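Local coordinates for protein argininosuccinate lyase (Chelativorans sp., PDB 6RXA) that acts as an engineered carbon-nitrogen lyase (EDDS lyase) of the aspartase/fumarase superfamily, most of whose members reversibly cleave C-N or C-O bonds to release fumarate, at residues S257-W262 with H340-V345; I11-G16 with V269-A274; G58-E63 with A103-I108; A49-L54 with A66-G71; N314-E317 with A323-E326. The protein carries 2 engineered substitutions. All blocks are in the same frame, centred on the assembly; numbering follows the deposited sequence. Where two conformers were deposited one is given.

Contact 1. Residues S257-W262 with H340-V345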
# COMPACT_ATOMS: atom_id res chain seq x y z
N SER A 257 -7.61 4.94 -19.50
CA SER A 257 -6.33 4.83 -20.20
C SER A 257 -6.54 4.34 -21.63
O SER A 257 -5.90 4.85 -22.57
CB SER A 257 -5.41 3.89 -19.41
OG SER A 257 -4.07 3.96 -19.86
N GLU A 258 -7.42 3.36 -21.83
CA GLU A 258 -7.71 2.85 -23.17
C GLU A 258 -8.17 3.98 -24.08
O GLU A 258 -7.68 4.13 -25.20
CB GLU A 258 -8.80 1.78 -23.09
CG GLU A 258 -8.92 0.97 -24.38
CD GLU A 258 -8.17 -0.34 -24.31
OE1 GLU A 258 -8.40 -1.10 -23.35
OE2 GLU A 258 -7.34 -0.61 -25.23
N ILE A 259 -9.13 4.77 -23.59
CA ILE A 259 -9.68 5.88 -24.37
C ILE A 259 -8.62 6.95 -24.59
O ILE A 259 -8.55 7.56 -25.66
CB ILE A 259 -10.95 6.44 -23.69
CG1 ILE A 259 -12.06 5.39 -23.69
CG2 ILE A 259 -11.40 7.71 -24.40
CD1 ILE A 259 -13.29 5.78 -22.89
N GLN A 260 -7.78 7.20 -23.60
CA GLN A 260 -6.69 8.16 -23.77
C GLN A 260 -5.76 7.73 -24.91
O GLN A 260 -5.31 8.57 -25.69
CB GLN A 260 -5.93 8.33 -22.47
CG GLN A 260 -5.06 9.57 -22.46
CD GLN A 260 -4.40 9.84 -21.13
OE1 GLN A 260 -4.38 8.99 -20.24
NE2 GLN A 260 -3.81 11.03 -21.00
N LEU A 261 -5.46 6.43 -25.01
CA LEU A 261 -4.62 5.98 -26.12
C LEU A 261 -5.37 6.09 -27.45
O LEU A 261 -4.82 6.58 -28.44
CB LEU A 261 -4.10 4.56 -25.87
CG LEU A 261 -3.16 4.40 -24.67
CD1 LEU A 261 -2.51 2.99 -24.68
CD2 LEU A 261 -2.07 5.47 -24.66
N TRP A 262 -6.64 5.66 -27.49
CA TRP A 262 -7.42 5.79 -28.71
C TRP A 262 -7.45 7.22 -29.24
O TRP A 262 -7.50 7.45 -30.45
CB TRP A 262 -8.88 5.39 -28.46
CG TRP A 262 -9.18 3.95 -28.25
CD1 TRP A 262 -8.37 2.87 -28.47
CD2 TRP A 262 -10.42 3.44 -27.76
NE1 TRP A 262 -9.05 1.71 -28.14
CE2 TRP A 262 -10.31 2.04 -27.71
CE3 TRP A 262 -11.63 4.04 -27.39
CZ2 TRP A 262 -11.36 1.23 -27.28
CZ3 TRP A 262 -12.66 3.24 -26.94
CH2 TRP A 262 -12.52 1.84 -26.89
N HIS A 340 -19.20 9.41 -12.58
CA HIS A 340 -20.05 10.27 -13.38
C HIS A 340 -19.30 10.80 -14.60
O HIS A 340 -19.83 10.80 -15.72
CB HIS A 340 -20.54 11.44 -12.53
CG HIS A 340 -21.59 11.06 -11.54
ND1 HIS A 340 -21.94 11.87 -10.48
CD2 HIS A 340 -22.39 9.97 -11.45
CE1 HIS A 340 -22.91 11.30 -9.79
NE2 HIS A 340 -23.20 10.14 -10.35
N ALA A 341 -18.05 11.22 -14.42
CA ALA A 341 -17.27 11.73 -15.55
C ALA A 341 -17.13 10.66 -16.63
O ALA A 341 -17.31 10.93 -17.82
CB ALA A 341 -15.90 12.21 -15.07
N MET A 342 -16.78 9.43 -16.23
CA MET A 342 -16.58 8.37 -17.21
C MET A 342 -17.90 7.92 -17.85
O MET A 342 -17.91 7.52 -19.02
CB MET A 342 -15.81 7.21 -16.59
CG MET A 342 -14.35 7.54 -16.29
SD MET A 342 -13.43 8.07 -17.77
CE MET A 342 -13.61 6.60 -18.79
N THR A 343 -19.01 8.04 -17.11
CA THR A 343 -20.33 7.81 -17.70
C THR A 343 -20.56 8.77 -18.86
O THR A 343 -20.96 8.35 -19.95
CB THR A 343 -21.41 8.00 -16.62
OG1 THR A 343 -21.21 7.04 -15.57
CG2 THR A 343 -22.83 7.83 -17.19
N GLY A 344 -20.26 10.06 -18.65
CA GLY A 344 -20.43 11.04 -19.71
C GLY A 344 -19.42 10.89 -20.83
O GLY A 344 -19.76 11.07 -22.00
N VAL A 345 -18.17 10.56 -20.49
CA VAL A 345 -17.16 10.29 -21.52
C VAL A 345 -17.65 9.20 -22.47
O VAL A 345 -17.54 9.32 -23.70
CB VAL A 345 -15.82 9.90 -20.87
CG1 VAL A 345 -14.91 9.25 -21.91
CG2 VAL A 345 -15.15 11.12 -20.28

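Contact 2. Residues I11-G16 with V269-A274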
# COMPACT_ATOMS: atom_id res chain seq x y z
N ILE A 11 -11.15 28.19 -23.23
CA ILE A 11 -10.50 29.03 -24.23
C ILE A 11 -10.01 28.12 -25.34
O ILE A 11 -9.83 26.92 -25.16
CB ILE A 11 -9.31 29.81 -23.63
CG1 ILE A 11 -8.25 28.86 -23.08
CG2 ILE A 11 -9.80 30.75 -22.54
CD1 ILE A 11 -7.00 29.56 -22.51
N GLY A 12 -9.78 28.71 -26.51
CA GLY A 12 -9.21 27.97 -27.63
C GLY A 12 -10.02 26.73 -27.96
O GLY A 12 -11.24 26.79 -28.13
N ARG A 13 -9.33 25.58 -28.05
CA ARG A 13 -9.99 24.33 -28.40
C ARG A 13 -10.91 23.78 -27.31
O ARG A 13 -11.62 22.80 -27.57
CB ARG A 13 -8.96 23.27 -28.78
CG ARG A 13 -8.11 23.67 -29.98
CD ARG A 13 -7.33 22.48 -30.53
NE ARG A 13 -8.22 21.45 -31.06
CZ ARG A 13 -7.84 20.23 -31.38
NH1 ARG A 13 -6.58 19.86 -31.22
NH2 ARG A 13 -8.73 19.37 -31.87
N ALA A 14 -10.91 24.37 -26.11
CA ALA A 14 -11.85 23.96 -25.06
C ALA A 14 -13.12 24.78 -25.24
O ALA A 14 -13.36 25.77 -24.54
CB ALA A 14 -11.23 24.16 -23.69
N THR A 15 -13.93 24.36 -26.19
CA THR A 15 -15.11 25.11 -26.58
C THR A 15 -16.30 24.71 -25.72
O THR A 15 -16.39 23.60 -25.20
CB THR A 15 -15.44 24.86 -28.05
OG1 THR A 15 -15.66 23.45 -28.25
CG2 THR A 15 -14.30 25.33 -28.94
N GLY A 16 -17.24 25.64 -25.62
CA GLY A 16 -18.40 25.43 -24.78
C GLY A 16 -18.02 25.32 -23.32
O GLY A 16 -16.93 25.67 -22.88
N VAL A 269 -8.24 7.28 -33.26
CA VAL A 269 -9.42 6.46 -33.56
C VAL A 269 -10.64 6.84 -32.73
O VAL A 269 -11.74 6.33 -33.00
CB VAL A 269 -9.15 4.95 -33.46
CG1 VAL A 269 -8.15 4.53 -34.54
CG2 VAL A 269 -8.69 4.61 -32.07
N ALA A 270 -10.49 7.72 -31.74
CA ALA A 270 -11.64 8.28 -31.06
C ALA A 270 -11.28 9.70 -30.64
O ALA A 270 -10.11 10.06 -30.54
CB ALA A 270 -12.06 7.47 -29.83
N GLU A 271 -12.32 10.49 -30.40
CA GLU A 271 -12.15 11.85 -29.93
C GLU A 271 -13.11 12.10 -28.78
O GLU A 271 -14.30 11.75 -28.87
CB GLU A 271 -12.42 12.85 -31.06
CG GLU A 271 -12.03 14.28 -30.69
CD GLU A 271 -12.10 15.26 -31.87
OE1 GLU A 271 -12.07 16.47 -31.61
OE2 GLU A 271 -12.18 14.82 -33.04
N LEU A 272 -12.62 12.70 -27.70
CA LEU A 272 -13.49 13.10 -26.62
C LEU A 272 -14.43 14.20 -27.09
O LEU A 272 -14.06 15.07 -27.88
CB LEU A 272 -12.67 13.66 -25.47
CG LEU A 272 -11.83 12.65 -24.70
CD1 LEU A 272 -10.90 13.37 -23.72
CD2 LEU A 272 -12.71 11.65 -23.95
N ASP A 273 -15.65 14.18 -26.58
CA ASP A 273 -16.51 15.35 -26.74
C ASP A 273 -15.80 16.57 -26.15
O ASP A 273 -15.13 16.48 -25.12
CB ASP A 273 -17.84 15.14 -26.02
CG ASP A 273 -18.87 16.17 -26.44
OD1 ASP A 273 -19.48 15.97 -27.52
OD2 ASP A 273 -19.03 17.17 -25.71
N ALA A 274 -15.96 17.71 -26.81
CA ALA A 274 -15.37 18.95 -26.34
C ALA A 274 -15.67 19.22 -24.87
O ALA A 274 -14.83 19.78 -24.15
CB ALA A 274 -15.90 20.13 -27.16

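Contact 3. Residues G58-E63 with A103-I108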
# COMPACT_ATOMS: atom_id res chain seq x y z
N GLY A 58 -39.95 0.48 28.59
CA GLY A 58 -40.29 1.00 29.90
C GLY A 58 -39.13 1.59 30.67
O GLY A 58 -39.29 1.92 31.85
N ILE A 59 -37.97 1.73 30.04
CA ILE A 59 -36.81 2.32 30.70
C ILE A 59 -37.00 3.83 30.85
O ILE A 59 -36.63 4.42 31.87
CB ILE A 59 -35.53 1.95 29.94
CG1 ILE A 59 -35.31 0.43 30.05
CG2 ILE A 59 -34.34 2.71 30.48
CD1 ILE A 59 -34.23 -0.11 29.14
N LEU A 60 -37.60 4.46 29.84
CA LEU A 60 -38.01 5.85 29.92
C LEU A 60 -39.52 5.91 29.92
O LEU A 60 -40.18 5.11 29.23
CB LEU A 60 -37.52 6.65 28.71
CG LEU A 60 -36.02 6.73 28.48
CD1 LEU A 60 -35.75 7.48 27.16
CD2 LEU A 60 -35.31 7.42 29.63
N THR A 61 -40.08 6.86 30.66
CA THR A 61 -41.49 7.15 30.54
C THR A 61 -41.75 7.92 29.24
O THR A 61 -40.85 8.51 28.64
CB THR A 61 -41.96 8.01 31.72
OG1 THR A 61 -41.32 9.29 31.65
CG2 THR A 61 -41.60 7.35 33.03
N VAL A 62 -43.02 7.91 28.81
CA VAL A 62 -43.38 8.71 27.64
C VAL A 62 -43.06 10.18 27.88
O VAL A 62 -42.64 10.90 26.96
CB VAL A 62 -44.86 8.49 27.27
CG1 VAL A 62 -45.28 9.43 26.15
CG2 VAL A 62 -45.08 7.05 26.85
N GLU A 63 -43.24 10.65 29.12
CA GLU A 63 -42.95 12.05 29.43
C GLU A 63 -41.46 12.35 29.30
O GLU A 63 -41.08 13.38 28.73
CB GLU A 63 -43.47 12.39 30.83
CG GLU A 63 -44.99 12.33 30.96
CD GLU A 63 -45.52 11.02 31.53
OE1 GLU A 63 -46.51 11.06 32.29
OE2 GLU A 63 -44.96 9.93 31.21
N ALA A 103 -31.64 14.79 30.03
CA ALA A 103 -30.85 14.56 28.83
C ALA A 103 -29.92 13.37 29.01
O ALA A 103 -29.68 12.61 28.07
CB ALA A 103 -30.02 15.80 28.50
N GLY A 104 -29.35 13.22 30.20
CA GLY A 104 -28.40 12.15 30.46
C GLY A 104 -28.99 10.77 30.32
O GLY A 104 -28.25 9.80 30.09
N LYS A 105 -30.31 10.65 30.45
CA LYS A 105 -30.93 9.34 30.36
C LYS A 105 -30.93 8.79 28.95
O LYS A 105 -31.17 7.59 28.77
CB LYS A 105 -32.37 9.40 30.89
CG LYS A 105 -32.43 9.61 32.39
CD LYS A 105 -33.80 9.23 32.95
CE LYS A 105 -33.82 9.33 34.47
NZ LYS A 105 -35.09 8.79 35.02
N MET A 106 -30.68 9.62 27.93
CA MET A 106 -30.63 9.06 26.58
C MET A 106 -29.43 8.15 26.39
O MET A 106 -29.38 7.42 25.39
CB MET A 106 -30.66 10.15 25.50
CG MET A 106 -29.36 10.91 25.26
SD MET A 106 -29.31 11.56 23.56
CE MET A 106 -27.96 12.73 23.70
N HIS A 107 -28.47 8.16 27.30
CA HIS A 107 -27.29 7.31 27.18
C HIS A 107 -27.43 6.00 27.94
O HIS A 107 -26.50 5.19 27.93
CB HIS A 107 -26.04 8.05 27.66
CG HIS A 107 -24.79 7.67 26.92
ND1 HIS A 107 -24.72 7.64 25.54
CD2 HIS A 107 -23.56 7.32 27.36
CE1 HIS A 107 -23.50 7.29 25.17
NE2 HIS A 107 -22.78 7.10 26.26
N ILE A 108 -28.57 5.76 28.59
CA ILE A 108 -28.76 4.51 29.31
C ILE A 108 -28.59 3.33 28.36
O ILE A 108 -29.21 3.27 27.28
CB ILE A 108 -30.14 4.49 30.00
CG1 ILE A 108 -30.14 5.44 31.20
CG2 ILE A 108 -30.49 3.07 30.42
CD1 ILE A 108 -31.54 5.70 31.78

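Contact 4. Residues A49-L54 with A66-G71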
# COMPACT_ATOMS: atom_id res chain seq x y z
N ALA A 49 -33.93 6.77 17.68
CA ALA A 49 -34.30 5.35 17.69
C ALA A 49 -34.00 4.71 19.04
O ALA A 49 -34.80 3.91 19.55
CB ALA A 49 -33.56 4.60 16.58
N HIS A 50 -32.85 5.03 19.63
CA HIS A 50 -32.51 4.47 20.94
C HIS A 50 -33.53 4.90 21.98
O HIS A 50 -34.02 4.07 22.76
CB HIS A 50 -31.10 4.92 21.32
CG HIS A 50 -30.63 4.34 22.61
ND1 HIS A 50 -30.26 3.02 22.74
CD2 HIS A 50 -30.47 4.90 23.83
CE1 HIS A 50 -29.89 2.80 23.99
NE2 HIS A 50 -30.02 3.92 24.67
N VAL A 51 -33.89 6.18 21.98
CA VAL A 51 -34.85 6.71 22.95
C VAL A 51 -36.23 6.08 22.76
O VAL A 51 -36.90 5.72 23.74
CB VAL A 51 -34.88 8.24 22.87
CG1 VAL A 51 -36.11 8.80 23.55
CG2 VAL A 51 -33.61 8.83 23.47
N VAL A 52 -36.69 5.94 21.51
CA VAL A 52 -37.96 5.27 21.24
C VAL A 52 -37.94 3.84 21.78
O VAL A 52 -38.87 3.40 22.45
CB VAL A 52 -38.29 5.33 19.74
CG1 VAL A 52 -39.46 4.42 19.42
CG2 VAL A 52 -38.58 6.76 19.32
N MET A 53 -36.86 3.12 21.51
CA MET A 53 -36.73 1.76 22.03
C MET A 53 -36.76 1.74 23.55
O MET A 53 -37.42 0.88 24.15
CB MET A 53 -35.46 1.10 21.48
CG MET A 53 -35.22 -0.33 21.97
SD MET A 53 -34.32 -0.37 23.54
CE MET A 53 -32.75 0.34 23.06
N LEU A 54 -36.03 2.65 24.20
CA LEU A 54 -36.05 2.68 25.66
C LEU A 54 -37.45 2.92 26.17
O LEU A 54 -37.82 2.43 27.25
CB LEU A 54 -35.14 3.77 26.20
CG LEU A 54 -33.64 3.65 25.99
CD1 LEU A 54 -32.94 4.84 26.62
CD2 LEU A 54 -33.12 2.37 26.59
N ALA A 66 -40.58 12.22 25.54
CA ALA A 66 -41.01 13.40 24.80
C ALA A 66 -40.08 14.58 25.07
O ALA A 66 -39.74 15.33 24.15
CB ALA A 66 -42.44 13.77 25.18
N THR A 67 -39.69 14.77 26.34
CA THR A 67 -38.79 15.87 26.68
C THR A 67 -37.47 15.74 25.94
O THR A 67 -36.97 16.70 25.35
CB THR A 67 -38.57 15.91 28.19
OG1 THR A 67 -39.83 16.06 28.85
CG2 THR A 67 -37.66 17.06 28.53
N ILE A 68 -36.89 14.53 25.95
CA ILE A 68 -35.64 14.27 25.25
C ILE A 68 -35.80 14.50 23.75
O ILE A 68 -35.01 15.22 23.13
CB ILE A 68 -35.15 12.84 25.56
CG1 ILE A 68 -34.75 12.73 27.03
CG2 ILE A 68 -33.97 12.49 24.67
CD1 ILE A 68 -34.56 11.30 27.52
N LEU A 69 -36.83 13.89 23.15
CA LEU A 69 -36.98 13.95 21.70
C LEU A 69 -37.18 15.38 21.21
O LEU A 69 -36.62 15.77 20.17
CB LEU A 69 -38.11 13.04 21.23
CG LEU A 69 -37.90 11.55 21.46
CD1 LEU A 69 -39.19 10.77 21.27
CD2 LEU A 69 -36.84 11.02 20.49
N SER A 70 -37.98 16.18 21.92
CA SER A 70 -38.11 17.59 21.54
C SER A 70 -36.78 18.32 21.69
O SER A 70 -36.44 19.17 20.86
CB SER A 70 -39.19 18.26 22.38
OG SER A 70 -40.47 17.83 21.99
N GLY A 71 -36.01 17.99 22.73
CA GLY A 71 -34.69 18.60 22.88
C GLY A 71 -33.73 18.24 21.76
O GLY A 71 -32.92 19.08 21.33

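Contact 5. Residues N314-E317 with A323-E326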
# COMPACT_ATOMS: atom_id res chain seq x y z
N ASN A 314 -4.19 -4.28 11.27
CA ASN A 314 -3.04 -5.11 11.56
C ASN A 314 -2.24 -4.63 12.76
O ASN A 314 -1.33 -5.34 13.20
CB ASN A 314 -2.13 -5.14 10.33
CG ASN A 314 -2.54 -6.17 9.34
OD1 ASN A 314 -2.78 -7.33 9.71
ND2 ASN A 314 -2.61 -5.80 8.07
N ALA A 315 -2.54 -3.46 13.31
CA ALA A 315 -1.70 -2.85 14.33
C ALA A 315 -2.26 -2.98 15.75
O ALA A 315 -1.58 -2.57 16.71
CB ALA A 315 -1.51 -1.36 14.03
N ILE A 316 -3.48 -3.50 15.91
CA ILE A 316 -4.20 -3.47 17.18
C ILE A 316 -4.61 -4.88 17.62
O ILE A 316 -4.21 -5.87 17.01
CB ILE A 316 -5.41 -2.51 17.10
CG1 ILE A 316 -6.40 -2.97 16.02
CG2 ILE A 316 -4.91 -1.09 16.81
CD1 ILE A 316 -7.76 -2.31 16.09
N GLU A 317 -5.39 -4.96 18.70
CA GLU A 317 -6.01 -6.19 19.17
C GLU A 317 -7.45 -6.25 18.64
O GLU A 317 -7.90 -5.38 17.89
CB GLU A 317 -5.95 -6.26 20.69
CG GLU A 317 -4.52 -6.37 21.24
CD GLU A 317 -3.72 -5.10 21.10
OE1 GLU A 317 -4.23 -4.03 21.52
OE2 GLU A 317 -2.58 -5.18 20.59
N ALA A 323 -7.59 4.03 17.26
CA ALA A 323 -6.50 4.11 16.31
C ALA A 323 -6.88 3.65 14.90
O ALA A 323 -6.05 3.74 13.99
CB ALA A 323 -5.30 3.26 16.77
N ARG A 324 -8.10 3.16 14.70
CA ARG A 324 -8.49 2.64 13.40
C ARG A 324 -8.72 3.78 12.42
O ARG A 324 -9.32 4.80 12.75
CB ARG A 324 -9.77 1.81 13.55
CG ARG A 324 -9.55 0.52 14.35
CD ARG A 324 -10.84 -0.23 14.63
NE ARG A 324 -11.73 0.58 15.47
CZ ARG A 324 -12.90 0.19 15.96
NH1 ARG A 324 -13.37 -1.02 15.72
NH2 ARG A 324 -13.62 1.03 16.68
N VAL A 325 -8.24 3.58 11.20
CA VAL A 325 -8.43 4.53 10.10
C VAL A 325 -9.80 4.32 9.47
O VAL A 325 -10.30 3.19 9.38
CB VAL A 325 -7.27 4.39 9.10
CG1 VAL A 325 -7.48 5.22 7.84
CG2 VAL A 325 -5.96 4.80 9.77
N GLU A 326 -10.41 5.43 9.05
CA GLU A 326 -11.76 5.46 8.54
C GLU A 326 -11.77 5.62 7.03
O GLU A 326 -10.78 6.04 6.42
CB GLU A 326 -12.53 6.62 9.19
CG GLU A 326 -12.75 6.45 10.69
CD GLU A 326 -12.58 7.75 11.49
OE1 GLU A 326 -11.68 8.55 11.18
OE2 GLU A 326 -13.36 7.95 12.43

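Contact 1. Residues S257-W262 with H340-V345
Ile259 on helix 236-262 meets Met342 and Val345 on helix 329-348 in the apolar core of the helical bundle characteristic of the aspartase/fumarase fold. One atom of the isoleucine, CD1, makes both contacts. With chi1 at -65°, CG1 lies anti to the carbonyl carbon and the extended second torsion carries CD1 straight out across the gap. There Ile259 CD1 comes within 4.0 Å of Val345 CG1, and the two side chains pass alongside one another in opposite senses. Met342 arrives differently: its chain bends at both chi2 and chi3, which turns the methyl to face the isoleucine tip to tip, Met342 CE lying 4.2 Å from Ile259 CD1. The helices are still well apart, 9.1 Å between the CA atoms of Ile259 and Val345, so the reach of Ile259 and Met342 fills much of the space.

All three residues are buried, and the next shell closes round them. Met342 also packs on Tyr138 of helix 112-147 and on Leu252 and Leu255, one or two turns earlier on helix 236-262, whereas Val345 touches Leu272 and Phe276. Away from the isoleucine, the helix turns polar groups to other subunits: Ser257 OG bonds Glu317 of the second subunit and Arg160 of the third. Glu258 reaches Tyr171 in its own chain through OE1 and Gln319 of the second subunit through OE2. Its methylene is held over an aromatic face, Glu258 CG standing 3.5 Å above the Trp262 ring plane, displaced toward the rim.

Contact 2. Residues I11-G16 with V269-A274
Thr15 and Ala274 touch where the N-terminal arm lies against the chain leading away from strand 270-271. Thr15 OG1 is set by chi1 (59°) between the backbone N and the carbonyl carbon, and it rests 3.5 Å from Ala274 CB. Ala274 CB also lies 4.0 Å from Thr15 O, so it sits beside both oxygens of one residue.

Arg13 makes the second, looser approach. From CB its chain runs extended as far as CD, then bends at chi3 (65°), which brings the guanidinium round toward Glu271. NH1 is bonded to Gln285 O. Arg13 NH2 stops 4.4 Å from Glu271 OE1, with OE1 standing obliquely to the guanidinium; this is a long-range attraction of opposite charges and not a salt bridge. Glu271 OE1 forms a salt bridge with Lys287 NZ instead.

Two tight turns shape the arm. Ile11 to Ala14 form a type II' beta turn, closed by Ala14 N to Ile11 O at 2.9 Å, with Gly12 at positive phi. An inverse gamma turn centred on Ala14 overlaps its end. Arg10 then ties the arm to the other segment, its NH2 bonding both Thr15 O and Ala274 O.

The segment 269-274 leads toward the loop bearing the ligand-binding residues Ser280, Ser281, Lys286 and Asn288, and the Arg13 side chain is about 6 Å from that of Lys286. Thr15-Ala274 packing thus makes the touch, and the charges of Arg13 and Glu271 add a long-range attraction; Arg13 and Lys287 both lie near Glu271, which probably favours its charged form.

Contact 3. Residues G58-E63 with A103-I108
The short connection of a helical hairpin, between helices 35-56 and 62-79, carries Ile59 and Leu60 against Lys105 and Ile108 of the loop that leads into helix 112-147. Gly58 ends the first helix in a Schellman motif with positive phi, and Thr61 N-caps the second through OG1 to Glu64 N. Between these signals Ile59 points at the loop, while Leu60 reaches it with the end of its side chain.

Ile59 and Ile108 meet through their branch methyls, CG2 to CG2 at 3.9 Å, the side chains running past each other in opposite senses. Both have CG2 anti to the backbone N, which leaves the longer CG1 arms outside this touch. Leu60 CD2 lies along the methylenes of Lys105, 3.8 Å from its CB and 4.1 Å from its CD. Because the lysine chain is extended beyond CG, NZ travels on past the leucine to a salt bridge with Glu64.

The loop winds in a helix-like path, with successive backbone bonds from Met106, His107 and Ile108 to residues three earlier. It continues to Ser111, Arg112 and Asn113, which bind succinate; the Ile108 side chain is about 11 Å from that of Ser111. Next to Ile108, His107 stacks on Tyr88, and its NE2 is hydrogen-bonded to OG of the ligand-binding Ser281 of the fourth subunit.

Contact 4. Residues A49-L54 with A66-G71
Val51 points its forked side chain between Ile68 and Leu69, joining the two arms of the helical hairpin formed by helices 35-56 and 62-79. Each branch has its own partner. Val51 CG1, anti to the backbone N (chi1 164°), lies 3.9 Å from Leu69 CG and Leu69 CD2, the side chains sliding past each other in opposite directions. The other methyl is turned toward Ile68, Val51 CG2 to Ile68 CG2 at 3.9 Å; here the two side chains cross obliquely, not alongside. Ile68 keeps its long CG1 arm anti to the carbonyl carbon, and it is the short CG2 branch that meets the valine. The packing is close, with 7.6 Å between the CA atoms of Val51 and Leu69, and purely apolar.

All three residues are buried. Next to the valine, the His50 ring has Leu54 CG over one face, 3.8 Å above its plane and displaced toward the rim. Beyond the pair, Leu69 and Ala66 pack on Ile493 of the long C-terminal helix 451-500, while Ala49 and Val52 lie on Leu218 of helix 212-218; Met106, from the loop before helix 112-147, covers Val51 as well.

Contact 5. Residues N314-E317 with A323-E326
Ile316 packs on Ala323 and Arg324 within the loop that joins helix 303-314 to helix 329-348; the three touching residues are buried. The apolar contacts come first. Ile316 CD1 lies over the aliphatic part of the arginine, 3.8 Å from Arg324 CG and 4.0 Å from its CD, the two side chains running roughly perpendicular. The first torsion of Ile316 (61°) places CG1 between the backbone N and the carbonyl carbon, the crowded position, and sends CD1 toward the arginine. The branch methyl makes a looser touch, Ile316 CG2 to Ala323 CB at 4.4 Å.

The polar end of Arg324 is served by other partners. Its chain bends at chi3 (-63°) beyond the methylenes that meet the isoleucine. NH1 bonds Val232 O and, weakly, Ala233 O; NE bonds Ser321 O weakly; and the guanidinium forms a cation-pi contact with Trp235.

Ionic and backbone bonds to neighbouring subunits fix the rest of the loop. Glu317 makes a salt bridge through OE1 to Arg160 of the second subunit, while Ala315 O accepts from Arg296 of the fourth subunit. Phe300 of that fourth subunit packs on Ala315, Ala323 and Val325.

The Arg324 side chain is about 7 Å from that of Asn113, a succinate-binding residue. The arginine is thus divided by chemistry: its methylenes belong to an apolar patch with Ile316, and its guanidinium is held by main-chain carbonyls and an indole ring.

Contacts 1 and 2 have centres 13 Å apart and join where Leu272 packs on Ile259 and Val345, and where Trp262 O meets Val269 N at 2.9 Å. Contacts 3 and 4, 7 Å between centres, share helix 62-79 and are linked by His50 NE2 to Ile108 O at 2.8 Å. Contacts 2 and 3 are 62 Å apart between centres. Within one chain contact 5 touches no other, but across the subunit interface its Glu317 bonds Ser257 of contact 1. Side chains of ligand-binding residues lie about 6 Å from contact 2 (Lys286), 7 Å from contact 5 (Asn113), 9 Å from contact 1 (Arg294) and 11 Å from contact 3 (Ser111); contact 4 lies away from these sites.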